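Long-range contacts in citrate synthase (Sulfolobus solfataricus, PDB 1O7X), which belongs to the citrate synthase family of enzymes and assembles as a dimer of largely helical subunits: residues Y44-Y49 and K60-L65; A67-E72 and K119-I124; V98-L103 and A125-L130; R237-F242 and E296-K301. All blocks are in the same frame, centred on the assembly; numbering follows the deposited sequence.

From the N terminus, interaction 1 is the first to close: after only ten intervening residues it folds helix 59-70 across helix 44-53. Interaction 2 opens on the end of helix 59-70 and closes on helix 116-138, spanning 46 residues. Interaction 3 opens within that loop, on helix 92-106, and closes just beyond it, on the same long helix, so interactions 2 and 3 cross. Shared helices and direct side-chain contacts join interactions 1, 2 and 3 in a row, and a salt bridge from Glu72 to Lys126 links 2 with 3. Interaction 4 closes a separate 53-residue loop between helices 238-248 and 283-303, about 40 Å or more away between centres.

Interaction 1 of 4, residues Y44-Y49 and K60-L65; sequences YEETIY and KELNDL
Tyr49 and Leu65 meet where two consecutive helices of the largely helical citrate synthase fold, 44-53 and 59-70, pack crosswise: the axes of segments 44-49 and 60-65 run at 99° and pass 9.8 Å apart. Tyr49 CB rests on Leu65 CD2, 3.8 Å away, and the same methyl lies near the ring plane, at the ring's edge. With CG anti to the backbone N (chi1 -166°), the ring is thrown across to the next helix, where Tyr49 CE1 packs on Glu61 CB at 3.9 Å. At the tip, Tyr49 OH comes 3.2 Å from Glu61 OE2, with the ring and carboxylate planes 34° apart. The carboxylate has a firmer partner of its own: Glu61 OE1 accepts a hydrogen bond from Thr58 N in the connection between the helices. The Tyr49 ring also stacks with Tyr53, one turn further along its helix. Leu65 pushes inward beside the ring. Its CD2 lies against the turn of backbone in which Tyr49 N is hydrogen-bonded to Glu45 O, and Leu65 CD1 reaches Ile48 CG2 at 4.2 Å. Ile48 and Leu65 continue the apolar layer onto helix 116-138 through Ile124 and Ile121. Toward the partly exposed side of the crossing, Glu46 contributes only the foot of its extended chain, and Leu62 CD1 sits 3.8 Å from Glu46 CB.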
loop_
_atom_site.group_PDB
_atom_site.type_symbol
_atom_site.label_atom_id
_atom_site.label_comp_id
_atom_site.label_asym_id
_atom_site.label_seq_id
_atom_site.Cartn_x
_atom_site.Cartn_y
_atom_site.Cartn_z
ATOM N N TYR A 44 -11.050 -18.541 17.283
ATOM C CA TYR A 44 -10.368 -17.437 16.620
ATOM C C TYR A 44 -10.134 -16.306 17.624
ATOM O O TYR A 44 -9.051 -15.738 17.670
ATOM C CB TYR A 44 -11.109 -16.895 15.398
ATOM C CG TYR A 44 -10.329 -15.814 14.664
ATOM C CD1 TYR A 44 -8.987 -15.969 14.355
ATOM C CD2 TYR A 44 -10.941 -14.625 14.293
ATOM C CE1 TYR A 44 -8.282 -15.000 13.695
ATOM C CE2 TYR A 44 -10.240 -13.637 13.631
ATOM C CZ TYR A 44 -8.907 -13.830 13.328
ATOM O OH TYR A 44 -8.202 -12.838 12.664
ATOM N N GLU A 45 -11.094 -16.010 18.476
ATOM C CA GLU A 45 -11.004 -15.002 19.511
ATOM C C GLU A 45 -9.814 -15.212 20.443
ATOM O O GLU A 45 -9.108 -14.273 20.840
ATOM C CB GLU A 45 -12.297 -15.010 20.337
ATOM C CG GLU A 45 -13.495 -14.379 19.667
ATOM C CD GLU A 45 -14.423 -15.360 18.991
ATOM O OE1 GLU A 45 -13.975 -16.487 18.705
ATOM O OE2 GLU A 45 -15.603 -15.036 18.742
ATOM N N GLU A 46 -9.546 -16.462 20.805
ATOM C CA GLU A 46 -8.451 -16.791 21.695
ATOM C C GLU A 46 -7.138 -16.552 20.958
ATOM O O GLU A 46 -6.165 -16.094 21.542
ATOM C CB GLU A 46 -8.559 -18.232 22.212
ATOM C CG GLU A 46 -7.460 -18.541 23.243
ATOM C CD GLU A 46 -7.376 -20.011 23.589
ATOM O OE1 GLU A 46 -7.354 -20.815 22.644
ATOM O OE2 GLU A 46 -7.356 -20.379 24.779
ATOM N N THR A 47 -7.133 -16.802 19.648
ATOM C CA THR A 47 -5.973 -16.541 18.803
ATOM C C THR A 47 -5.775 -15.039 18.635
ATOM O O THR A 47 -4.640 -14.547 18.498
ATOM C CB THR A 47 -6.100 -17.237 17.439
ATOM O OG1 THR A 47 -6.369 -18.625 17.641
ATOM C CG2 THR A 47 -4.808 -17.083 16.653
ATOM N N ILE A 48 -6.866 -14.276 18.665
ATOM C CA ILE A 48 -6.699 -12.826 18.584
ATOM C C ILE A 48 -5.946 -12.406 19.846
ATOM O O ILE A 48 -4.815 -11.937 19.731
ATOM C CB ILE A 48 -8.016 -12.079 18.458
ATOM C CG1 ILE A 48 -8.676 -12.412 17.120
ATOM C CG2 ILE A 48 -7.772 -10.590 18.582
ATOM C CD1 ILE A 48 -10.133 -12.030 17.108
ATOM N N TYR A 49 -6.488 -12.717 21.017
ATOM C CA TYR A 49 -5.861 -12.422 22.291
ATOM C C TYR A 49 -4.389 -12.808 22.380
ATOM O O TYR A 49 -3.581 -11.988 22.829
ATOM C CB TYR A 49 -6.614 -13.108 23.477
ATOM C CG TYR A 49 -6.137 -12.491 24.784
ATOM C CD1 TYR A 49 -6.816 -11.447 25.387
ATOM C CD2 TYR A 49 -4.974 -12.957 25.389
ATOM C CE1 TYR A 49 -6.357 -10.888 26.564
ATOM C CE2 TYR A 49 -4.501 -12.403 26.565
ATOM C CZ TYR A 49 -5.208 -11.369 27.140
ATOM O OH TYR A 49 -4.724 -10.817 28.301
ATOM N N LYS A 60 -11.938 -14.671 31.782
ATOM C CA LYS A 60 -12.650 -13.394 31.682
ATOM C C LYS A 60 -11.962 -12.417 30.736
ATOM O O LYS A 60 -12.578 -11.510 30.181
ATOM C CB LYS A 60 -12.864 -12.740 33.038
ATOM C CG LYS A 60 -11.814 -11.801 33.581
ATOM C CD LYS A 60 -10.453 -12.470 33.685
ATOM C CE LYS A 60 -9.537 -11.804 34.700
ATOM N NZ LYS A 60 -10.108 -11.943 36.078
ATOM N N GLU A 61 -10.655 -12.617 30.561
ATOM C CA GLU A 61 -9.860 -11.798 29.651
ATOM C C GLU A 61 -10.430 -12.030 28.249
ATOM O O GLU A 61 -10.774 -11.093 27.528
ATOM C CB GLU A 61 -8.393 -12.189 29.688
ATOM C CG GLU A 61 -7.601 -11.613 30.843
ATOM C CD GLU A 61 -6.185 -12.153 30.885
ATOM O OE1 GLU A 61 -5.975 -13.290 30.418
ATOM O OE2 GLU A 61 -5.291 -11.433 31.380
ATOM N N LEU A 62 -10.633 -13.318 27.942
ATOM C CA LEU A 62 -11.237 -13.661 26.667
ATOM C C LEU A 62 -12.645 -13.098 26.560
ATOM O O LEU A 62 -13.071 -12.714 25.462
ATOM C CB LEU A 62 -11.244 -15.173 26.465
ATOM C CG LEU A 62 -11.827 -15.648 25.132
ATOM C CD1 LEU A 62 -11.111 -16.900 24.660
ATOM C CD2 LEU A 62 -13.319 -15.894 25.266
ATOM N N ASN A 63 -13.394 -13.033 27.703
ATOM C CA ASN A 63 -14.787 -12.552 27.584
ATOM C C ASN A 63 -14.806 -11.055 27.349
ATOM O O ASN A 63 -15.691 -10.622 26.618
ATOM C CB ASN A 63 -15.583 -12.986 28.800
ATOM C CG ASN A 63 -17.076 -12.728 28.772
ATOM O OD1 ASN A 63 -17.745 -12.276 27.783
ATOM N ND2 ASN A 63 -17.712 -13.046 29.944
ATOM N N ASP A 64 -13.892 -10.290 27.917
ATOM C CA ASP A 64 -13.887 -8.854 27.673
ATOM C C ASP A 64 -13.546 -8.637 26.194
ATOM O O ASP A 64 -14.328 -7.982 25.504
ATOM C CB ASP A 64 -12.916 -8.029 28.503
ATOM C CG ASP A 64 -12.901 -8.376 29.980
ATOM O OD1 ASP A 64 -14.014 -8.312 30.555
ATOM O OD2 ASP A 64 -11.807 -8.701 30.492
ATOM N N LEU A 65 -12.459 -9.241 25.711
ATOM C CA LEU A 65 -12.118 -9.106 24.297
ATOM C C LEU A 65 -13.364 -9.337 23.451
ATOM O O LEU A 65 -13.784 -8.502 22.652
ATOM C CB LEU A 65 -10.985 -10.041 23.892
ATOM C CG LEU A 65 -10.656 -10.236 22.413
ATOM C CD1 LEU A 65 -9.846 -9.085 21.867
ATOM C CD2 LEU A 65 -9.840 -11.506 22.190
#

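Interaction 2 of 4, residues A67-E72 and K119-I124; sequences AKLNEE and KAISII
The end of helix 59-70 and the turn after it lie against the long helix 116-138 in a buried helix-helix contact of the largely helical citrate synthase fold, where Lys68, Leu69 and Glu72 meet Ile121, Ser122 and Ile124. Ile121 CG2 makes most of the apolar contact on its side. Ile121 CG2 touches the aliphatic part of Lys68, 3.7 Å from Lys68 CG, the two chains crossing at about a right angle, and faces Leu69 CD2 at 4.1 Å. Leu69 CD2 also reaches Ile124 CG2 at 4.3 Å, so it touches two residues about one turn apart on the partner helix. Lys68 leaves its helix with CG anti to the backbone N (chi1 -165°), then bends repeatedly, which carries its amine back over its own segment. There Lys68 NZ forms salt bridges with Glu71 OE1 at 3.2 Å and Glu72 OE2 at 3.5 Å, a small network within 67-72. Glu72 curls over Ser122, Glu72 CG lying 3.8 Å from Ser122 CB, and its other oxygen, OE1, is bridged to Lys126 further along the long helix. Its carboxylate thus has a lysine at each oxygen, which would favour the charged form. Ser122 answers with carbon alone, because its hydroxyl is turned back into its own helix, where Ser122 OG donates to Lys119 O at 2.8 Å, a carbonyl that also accepts from Ile123 N.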
loop_
_atom_site.group_PDB
_atom_site.type_symbol
_atom_site.label_atom_id
_atom_site.label_comp_id
_atom_site.label_asym_id
_atom_site.label_seq_id
_atom_site.Cartn_x
_atom_site.Cartn_y
_atom_site.Cartn_z
ATOM N N ALA A 67 -16.477 -9.081 24.104
ATOM C CA ALA A 67 -17.379 -7.954 24.244
ATOM C C ALA A 67 -16.847 -6.802 23.388
ATOM O O ALA A 67 -17.565 -6.238 22.566
ATOM C CB ALA A 67 -17.511 -7.539 25.691
ATOM N N LYS A 68 -15.557 -6.521 23.544
ATOM C CA LYS A 68 -14.949 -5.483 22.712
ATOM C C LYS A 68 -15.280 -5.789 21.259
ATOM O O LYS A 68 -15.998 -4.966 20.667
ATOM C CB LYS A 68 -13.477 -5.304 23.039
ATOM C CG LYS A 68 -12.895 -4.016 22.471
ATOM C CD LYS A 68 -13.147 -2.815 23.367
ATOM C CE LYS A 68 -13.307 -1.553 22.517
ATOM N NZ LYS A 68 -14.572 -0.838 22.883
ATOM N N LEU A 69 -14.925 -6.937 20.688
ATOM C CA LEU A 69 -15.320 -7.231 19.312
ATOM C C LEU A 69 -16.765 -6.826 19.061
ATOM O O LEU A 69 -17.001 -5.921 18.262
ATOM C CB LEU A 69 -15.210 -8.692 18.901
ATOM C CG LEU A 69 -13.839 -9.338 18.797
ATOM C CD1 LEU A 69 -13.975 -10.829 18.539
ATOM C CD2 LEU A 69 -12.998 -8.681 17.721
ATOM N N ASN A 70 -17.725 -7.413 19.760
ATOM C CA ASN A 70 -19.148 -7.149 19.637
ATOM C C ASN A 70 -19.600 -5.694 19.584
ATOM O O ASN A 70 -20.623 -5.396 18.957
ATOM C CB ASN A 70 -19.911 -7.836 20.774
ATOM C CG ASN A 70 -20.224 -9.290 20.509
ATOM O OD1 ASN A 70 -20.387 -9.755 19.376
ATOM N ND2 ASN A 70 -20.297 -10.048 21.611
ATOM N N GLU A 71 -18.899 -4.770 20.219
ATOM C CA GLU A 71 -19.161 -3.360 20.220
ATOM C C GLU A 71 -18.649 -2.643 18.975
ATOM O O GLU A 71 -18.826 -1.431 18.857
ATOM C CB GLU A 71 -18.400 -2.719 21.406
ATOM C CG GLU A 71 -19.240 -2.600 22.652
ATOM C CD GLU A 71 -18.692 -1.820 23.819
ATOM O OE1 GLU A 71 -17.496 -1.473 23.875
ATOM O OE2 GLU A 71 -19.535 -1.559 24.722
ATOM N N GLU A 72 -17.924 -3.333 18.105
ATOM C CA GLU A 72 -17.211 -2.711 17.010
ATOM C C GLU A 72 -17.497 -3.156 15.594
ATOM O O GLU A 72 -16.667 -2.867 14.718
ATOM C CB GLU A 72 -15.720 -2.990 17.305
ATOM C CG GLU A 72 -15.084 -2.286 18.469
ATOM C CD GLU A 72 -15.085 -0.777 18.390
ATOM O OE1 GLU A 72 -15.446 -0.173 17.356
ATOM O OE2 GLU A 72 -14.716 -0.167 19.424
ATOM N N LYS A 119 -7.077 -0.969 19.457
ATOM C CA LYS A 119 -7.320 -0.462 18.115
ATOM C C LYS A 119 -7.308 -1.627 17.147
ATOM O O LYS A 119 -8.208 -1.675 16.312
ATOM C CB LYS A 119 -6.328 0.630 17.788
ATOM C CG LYS A 119 -6.642 1.716 16.799
ATOM C CD LYS A 119 -8.102 1.924 16.483
ATOM C CE LYS A 119 -8.260 2.741 15.210
ATOM N NZ LYS A 119 -8.702 4.133 15.493
ATOM N N ALA A 120 -6.370 -2.565 17.259
ATOM C CA ALA A 120 -6.335 -3.723 16.362
ATOM C C ALA A 120 -7.590 -4.561 16.525
ATOM O O ALA A 120 -8.244 -4.980 15.571
ATOM C CB ALA A 120 -5.086 -4.554 16.554
ATOM N N ILE A 121 -8.056 -4.732 17.756
ATOM C CA ILE A 121 -9.311 -5.433 18.042
ATOM C C ILE A 121 -10.470 -4.758 17.303
ATOM O O ILE A 121 -11.297 -5.458 16.709
ATOM C CB ILE A 121 -9.624 -5.488 19.553
ATOM C CG1 ILE A 121 -8.681 -6.469 20.268
ATOM C CG2 ILE A 121 -11.070 -5.838 19.877
ATOM C CD1 ILE A 121 -8.474 -5.990 21.698
ATOM N N SER A 122 -10.503 -3.421 17.337
ATOM C CA SER A 122 -11.590 -2.726 16.663
ATOM C C SER A 122 -11.510 -2.881 15.155
ATOM O O SER A 122 -12.552 -2.917 14.498
ATOM C CB SER A 122 -11.710 -1.266 17.072
ATOM O OG SER A 122 -10.711 -0.493 16.440
ATOM N N ILE A 123 -10.325 -3.057 14.599
ATOM C CA ILE A 123 -10.119 -3.239 13.179
ATOM C C ILE A 123 -10.515 -4.621 12.715
ATOM O O ILE A 123 -11.128 -4.752 11.648
ATOM C CB ILE A 123 -8.663 -2.925 12.767
ATOM C CG1 ILE A 123 -8.365 -1.480 13.207
ATOM C CG2 ILE A 123 -8.472 -3.153 11.281
ATOM C CD1 ILE A 123 -7.221 -0.730 12.606
ATOM N N ILE A 124 -10.217 -5.643 13.499
ATOM C CA ILE A 124 -10.570 -7.027 13.153
ATOM C C ILE A 124 -12.059 -7.153 12.919
ATOM O O ILE A 124 -12.517 -7.710 11.921
ATOM C CB ILE A 124 -10.055 -7.983 14.233
ATOM C CG1 ILE A 124 -8.528 -8.120 14.083
ATOM C CG2 ILE A 124 -10.656 -9.365 14.148
ATOM C CD1 ILE A 124 -7.851 -8.776 15.265
#

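Interaction 3 of 4, residues V98-L103 and A125-L130; sequences VGTAAL and AKMATL
Helix 92-106 packs against the long helix 116-138 inside the helical core, with Gly99, Thr100 and Leu103 receiving Leu130. The axes of segments 98-103 and 125-130 run at 136° to each other and come within 10.9 Å. Leu130 carries the contact: its CG stands anti to the carbonyl carbon (chi1 -78°), and both methyls are pressed toward the facing helix. Leu130 CD1 lies 3.8 Å from Gly99 C, while Leu130 CD2 is 4.2 Å from Gly99 CA; with no side chain at this position, the leucine can rest directly on the main chain. Around Leu130 CD1 the seat is completed by Leu103, which meets it tip to tip, Leu103 CD1 to Leu130 CD1 at 3.9 Å, and by Thr100, whose CG2 approaches obliquely to 4.0 Å from Leu130 CD1. Met127 adds its sulfur from one turn earlier, Met127 SD being 4.3 Å from Thr100 CG2. The threonine turns its methyl into the contact while OG1 is tied back to Leu96 O within its own helix. Val79 of helix 77-85 touches both Leu103 and Leu130. Val98, Ala101 and Ala102 pack on Ala102, Val98 and Met86 of the second subunit, so one side of helix 92-106 forms part of the dimer interface while another receives Leu130. No hydrogen bond joins the two segments, so the contact rests on van der Waals packing of buried, mainly apolar groups around Leu130.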
loop_
_atom_site.group_PDB
_atom_site.type_symbol
_atom_site.label_atom_id
_atom_site.label_comp_id
_atom_site.label_asym_id
_atom_site.label_seq_id
_atom_site.Cartn_x
_atom_site.Cartn_y
_atom_site.Cartn_z
ATOM N N VAL A 98 -10.602 -0.261 -1.215
ATOM C CA VAL A 98 -11.426 0.938 -1.157
ATOM C C VAL A 98 -11.991 1.158 0.239
ATOM O O VAL A 98 -12.090 2.273 0.739
ATOM C CB VAL A 98 -12.574 0.792 -2.165
ATOM C CG1 VAL A 98 -13.562 1.915 -1.991
ATOM C CG2 VAL A 98 -12.052 0.785 -3.586
ATOM N N GLY A 99 -12.525 0.105 0.865
ATOM C CA GLY A 99 -13.121 0.153 2.184
ATOM C C GLY A 99 -12.105 0.477 3.275
ATOM O O GLY A 99 -12.444 1.210 4.216
ATOM N N THR A 100 -10.876 -0.038 3.169
ATOM C CA THR A 100 -9.896 0.261 4.215
ATOM C C THR A 100 -9.369 1.680 4.067
ATOM O O THR A 100 -9.120 2.375 5.052
ATOM C CB THR A 100 -8.768 -0.783 4.200
ATOM O OG1 THR A 100 -8.535 -1.131 2.825
ATOM C CG2 THR A 100 -9.163 -2.044 4.953
ATOM N N ALA A 101 -9.211 2.123 2.812
ATOM C CA ALA A 101 -8.870 3.508 2.535
ATOM C C ALA A 101 -10.009 4.400 3.031
ATOM O O ALA A 101 -9.762 5.430 3.689
ATOM C CB ALA A 101 -8.580 3.755 1.061
ATOM N N ALA A 102 -11.266 4.011 2.763
ATOM C CA ALA A 102 -12.334 4.906 3.268
ATOM C C ALA A 102 -12.188 5.008 4.774
ATOM O O ALA A 102 -11.897 6.104 5.249
ATOM C CB ALA A 102 -13.697 4.614 2.704
ATOM N N LEU A 103 -12.141 3.918 5.531
ATOM C CA LEU A 103 -11.912 3.976 6.979
ATOM C C LEU A 103 -10.656 4.710 7.442
ATOM O O LEU A 103 -10.634 5.413 8.469
ATOM C CB LEU A 103 -11.887 2.541 7.517
ATOM C CG LEU A 103 -13.242 1.833 7.669
ATOM C CD1 LEU A 103 -13.051 0.330 7.801
ATOM C CD2 LEU A 103 -13.934 2.417 8.884
ATOM N N ALA A 125 -12.861 -6.578 13.808
ATOM C CA ALA A 125 -14.312 -6.582 13.720
ATOM C C ALA A 125 -14.820 -5.803 12.511
ATOM O O ALA A 125 -15.732 -6.245 11.801
ATOM C CB ALA A 125 -14.888 -6.059 15.035
ATOM N N LYS A 126 -14.209 -4.644 12.216
ATOM C CA LYS A 126 -14.680 -3.920 11.026
ATOM C C LYS A 126 -14.281 -4.669 9.771
ATOM O O LYS A 126 -15.038 -4.594 8.787
ATOM C CB LYS A 126 -14.298 -2.461 11.106
ATOM C CG LYS A 126 -15.031 -1.827 12.277
ATOM C CD LYS A 126 -14.197 -0.884 13.109
ATOM C CE LYS A 126 -15.043 0.262 13.603
ATOM N NZ LYS A 126 -16.191 -0.126 14.454
ATOM N N MET A 127 -13.180 -5.425 9.768
ATOM C CA MET A 127 -12.829 -6.210 8.599
ATOM C C MET A 127 -13.901 -7.271 8.336
ATOM O O MET A 127 -14.372 -7.430 7.205
ATOM C CB MET A 127 -11.455 -6.874 8.691
ATOM C CG MET A 127 -10.319 -6.043 8.137
ATOM S SD MET A 127 -10.073 -5.976 6.363
ATOM C CE MET A 127 -11.675 -6.267 5.666
ATOM N N ALA A 128 -14.397 -7.930 9.389
ATOM C CA ALA A 128 -15.505 -8.861 9.184
ATOM C C ALA A 128 -16.666 -8.187 8.465
ATOM O O ALA A 128 -17.262 -8.782 7.553
ATOM C CB ALA A 128 -15.961 -9.469 10.498
ATOM N N THR A 129 -17.045 -6.984 8.868
ATOM C CA THR A 129 -18.124 -6.235 8.209
ATOM C C THR A 129 -17.777 -5.944 6.744
ATOM O O THR A 129 -18.573 -6.197 5.833
ATOM C CB THR A 129 -18.386 -4.925 8.979
ATOM O OG1 THR A 129 -18.868 -5.298 10.277
ATOM C CG2 THR A 129 -19.395 -4.017 8.326
ATOM N N LEU A 130 -16.541 -5.487 6.508
ATOM C CA LEU A 130 -16.081 -5.202 5.162
ATOM C C LEU A 130 -16.250 -6.442 4.298
ATOM O O LEU A 130 -17.029 -6.478 3.332
ATOM C CB LEU A 130 -14.660 -4.640 5.133
ATOM C CG LEU A 130 -14.482 -3.151 5.494
ATOM C CD1 LEU A 130 -13.051 -2.662 5.291
ATOM C CD2 LEU A 130 -15.416 -2.254 4.690
#

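Interaction 4 of 4, residues R237-F242 and E296-K301; sequences RVQNWF and EELGIK
Phe242 N donates to Val238 O at 2.6 Å in the first turn of helix 238-248, where both residues touch Leu298 of helix 283-303. These two helices form a pair in the largely helical citrate synthase fold; segments 238-242 and 296-301 run in roughly the same direction, at 39°, with axes 10.9 Å apart. Leu298 lies against three residues of the other helix. Leu298 CB stands squarely over one face of the Phe242 ring in a CH-pi contact, 3.8 Å from the centroid and 3° off the ring normal. The ring is brought beneath it because Phe242 CG is anti to the backbone N (chi1 -173°), extending the phenyl group toward helix 283-303 while the leucine runs the other way. Leu298 CD1 consequently ends near the root of the aromatic side chain, 3.5 Å from Phe242 CB, and also meets Val238 CG1 at 3.9 Å. On the exposed side, Gln239 folds over at chi2 and lays its amide along the leucine methyls, Gln239 CD lying 3.4 Å from Leu298 CD1. Leu295, one turn earlier, touches Val238 and Phe242 and extends the apolar contact along helix 283-303. At the surface of that helix, Lys301 NZ donates to the anti lone pair of Glu297 OE2 at 2.7 Å, as part of a salt bridge. Beyond Leu298 the phenyl ring reaches the main chain, Phe242 CE1 lying 4.0 Å from Gly299 N.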
loop_
_atom_site.group_PDB
_atom_site.type_symbol
_atom_site.label_atom_id
_atom_site.label_comp_id
_atom_site.label_asym_id
_atom_site.label_seq_id
_atom_site.Cartn_x
_atom_site.Cartn_y
_atom_site.Cartn_z
ATOM N N ARG A 237 -12.935 -38.612 -14.390
ATOM C CA ARG A 237 -11.976 -38.070 -15.341
ATOM C C ARG A 237 -10.639 -37.731 -14.691
ATOM O O ARG A 237 -9.694 -37.420 -15.433
ATOM C CB ARG A 237 -12.545 -36.837 -16.028
ATOM C CG ARG A 237 -13.999 -36.873 -16.436
ATOM C CD ARG A 237 -14.224 -37.740 -17.667
ATOM N NE ARG A 237 -15.633 -37.782 -18.034
ATOM C CZ ARG A 237 -16.166 -38.367 -19.094
ATOM N NH1 ARG A 237 -15.416 -39.017 -19.979
ATOM N NH2 ARG A 237 -17.481 -38.311 -19.293
ATOM N N VAL A 238 -10.502 -37.795 -13.366
ATOM C CA VAL A 238 -9.230 -37.464 -12.725
ATOM C C VAL A 238 -8.044 -38.088 -13.457
ATOM O O VAL A 238 -7.207 -37.336 -13.971
ATOM C CB VAL A 238 -9.125 -37.798 -11.227
ATOM C CG1 VAL A 238 -7.709 -37.604 -10.706
ATOM C CG2 VAL A 238 -10.048 -36.927 -10.383
ATOM N N GLN A 239 -7.947 -39.415 -13.513
ATOM C CA GLN A 239 -6.797 -40.025 -14.171
ATOM C C GLN A 239 -6.519 -39.499 -15.565
ATOM O O GLN A 239 -5.361 -39.155 -15.829
ATOM C CB GLN A 239 -6.890 -41.547 -14.108
ATOM C CG GLN A 239 -6.201 -42.088 -12.860
ATOM C CD GLN A 239 -4.690 -42.110 -12.927
ATOM O OE1 GLN A 239 -4.016 -41.596 -13.820
ATOM N NE2 GLN A 239 -4.080 -42.742 -11.919
ATOM N N ASN A 240 -7.504 -39.377 -16.442
ATOM C CA ASN A 240 -7.245 -38.817 -17.765
ATOM C C ASN A 240 -6.685 -37.408 -17.606
ATOM O O ASN A 240 -5.576 -37.187 -18.095
ATOM C CB ASN A 240 -8.471 -38.812 -18.657
ATOM C CG ASN A 240 -9.196 -40.136 -18.724
ATOM O OD1 ASN A 240 -8.625 -41.177 -18.376
ATOM N ND2 ASN A 240 -10.456 -40.115 -19.163
ATOM N N TRP A 241 -7.365 -36.500 -16.912
ATOM C CA TRP A 241 -6.813 -35.151 -16.746
ATOM C C TRP A 241 -5.429 -35.238 -16.127
ATOM O O TRP A 241 -4.489 -34.717 -16.735
ATOM C CB TRP A 241 -7.769 -34.263 -15.976
ATOM C CG TRP A 241 -7.425 -32.820 -15.791
ATOM C CD1 TRP A 241 -7.900 -31.760 -16.507
ATOM C CD2 TRP A 241 -6.542 -32.260 -14.806
ATOM N NE1 TRP A 241 -7.357 -30.585 -16.051
ATOM C CE2 TRP A 241 -6.524 -30.865 -15.003
ATOM C CE3 TRP A 241 -5.748 -32.807 -13.794
ATOM C CZ2 TRP A 241 -5.755 -30.012 -14.209
ATOM C CZ3 TRP A 241 -4.984 -31.970 -13.012
ATOM C CH2 TRP A 241 -4.997 -30.583 -13.220
ATOM N N PHE A 242 -5.224 -35.920 -15.003
ATOM C CA PHE A 242 -3.924 -36.078 -14.394
ATOM C C PHE A 242 -2.843 -36.547 -15.371
ATOM O O PHE A 242 -1.699 -36.091 -15.396
ATOM C CB PHE A 242 -3.923 -37.091 -13.221
ATOM C CG PHE A 242 -2.560 -37.033 -12.558
ATOM C CD1 PHE A 242 -2.280 -36.031 -11.649
ATOM C CD2 PHE A 242 -1.571 -37.945 -12.870
ATOM C CE1 PHE A 242 -1.042 -35.949 -11.050
ATOM C CE2 PHE A 242 -0.335 -37.862 -12.276
ATOM C CZ PHE A 242 -0.064 -36.868 -11.364
ATOM N N GLU A 296 -5.014 -35.549 -5.029
ATOM C CA GLU A 296 -3.931 -35.548 -4.047
ATOM C C GLU A 296 -3.167 -36.868 -4.076
ATOM O O GLU A 296 -1.952 -36.920 -3.930
ATOM C CB GLU A 296 -4.482 -35.323 -2.640
ATOM C CG GLU A 296 -3.677 -35.961 -1.522
ATOM C CD GLU A 296 -4.294 -35.699 -0.166
ATOM O OE1 GLU A 296 -5.526 -35.598 -0.114
ATOM O OE2 GLU A 296 -3.548 -35.594 0.821
ATOM N N GLU A 297 -3.926 -37.954 -4.182
ATOM C CA GLU A 297 -3.412 -39.316 -4.251
ATOM C C GLU A 297 -2.419 -39.457 -5.388
ATOM O O GLU A 297 -1.263 -39.780 -5.134
ATOM C CB GLU A 297 -4.600 -40.259 -4.377
ATOM C CG GLU A 297 -4.490 -41.511 -5.223
ATOM C CD GLU A 297 -5.181 -42.690 -4.546
ATOM O OE1 GLU A 297 -6.243 -42.470 -3.899
ATOM O OE2 GLU A 297 -4.627 -43.809 -4.672
ATOM N N LEU A 298 -2.829 -39.172 -6.618
ATOM C CA LEU A 298 -1.901 -39.277 -7.734
ATOM C C LEU A 298 -0.740 -38.301 -7.582
ATOM O O LEU A 298 0.426 -38.649 -7.784
ATOM C CB LEU A 298 -2.601 -39.038 -9.062
ATOM C CG LEU A 298 -3.997 -39.616 -9.270
ATOM C CD1 LEU A 298 -4.366 -39.546 -10.750
ATOM C CD2 LEU A 298 -4.128 -41.047 -8.781
ATOM N N GLY A 299 -1.066 -37.065 -7.208
ATOM C CA GLY A 299 -0.059 -36.027 -7.025
ATOM C C GLY A 299 1.006 -36.456 -6.034
ATOM O O GLY A 299 2.193 -36.425 -6.349
ATOM N N ILE A 300 0.575 -36.894 -4.848
ATOM C CA ILE A 300 1.503 -37.355 -3.820
ATOM C C ILE A 300 2.371 -38.463 -4.402
ATOM O O ILE A 300 3.578 -38.469 -4.159
ATOM C CB ILE A 300 0.821 -37.791 -2.516
ATOM C CG1 ILE A 300 0.662 -36.573 -1.596
ATOM C CG2 ILE A 300 1.606 -38.870 -1.776
ATOM C CD1 ILE A 300 -0.141 -36.797 -0.342
ATOM N N LYS A 301 1.763 -39.367 -5.172
ATOM C CA LYS A 301 2.506 -40.451 -5.797
ATOM C C LYS A 301 3.555 -39.899 -6.750
ATOM O O LYS A 301 4.708 -40.337 -6.782
ATOM C CB LYS A 301 1.552 -41.396 -6.520
ATOM C CG LYS A 301 1.117 -42.591 -5.684
ATOM C CD LYS A 301 0.226 -43.549 -6.470
ATOM C CE LYS A 301 -0.844 -44.175 -5.588
ATOM N NZ LYS A 301 -2.202 -43.609 -5.829
#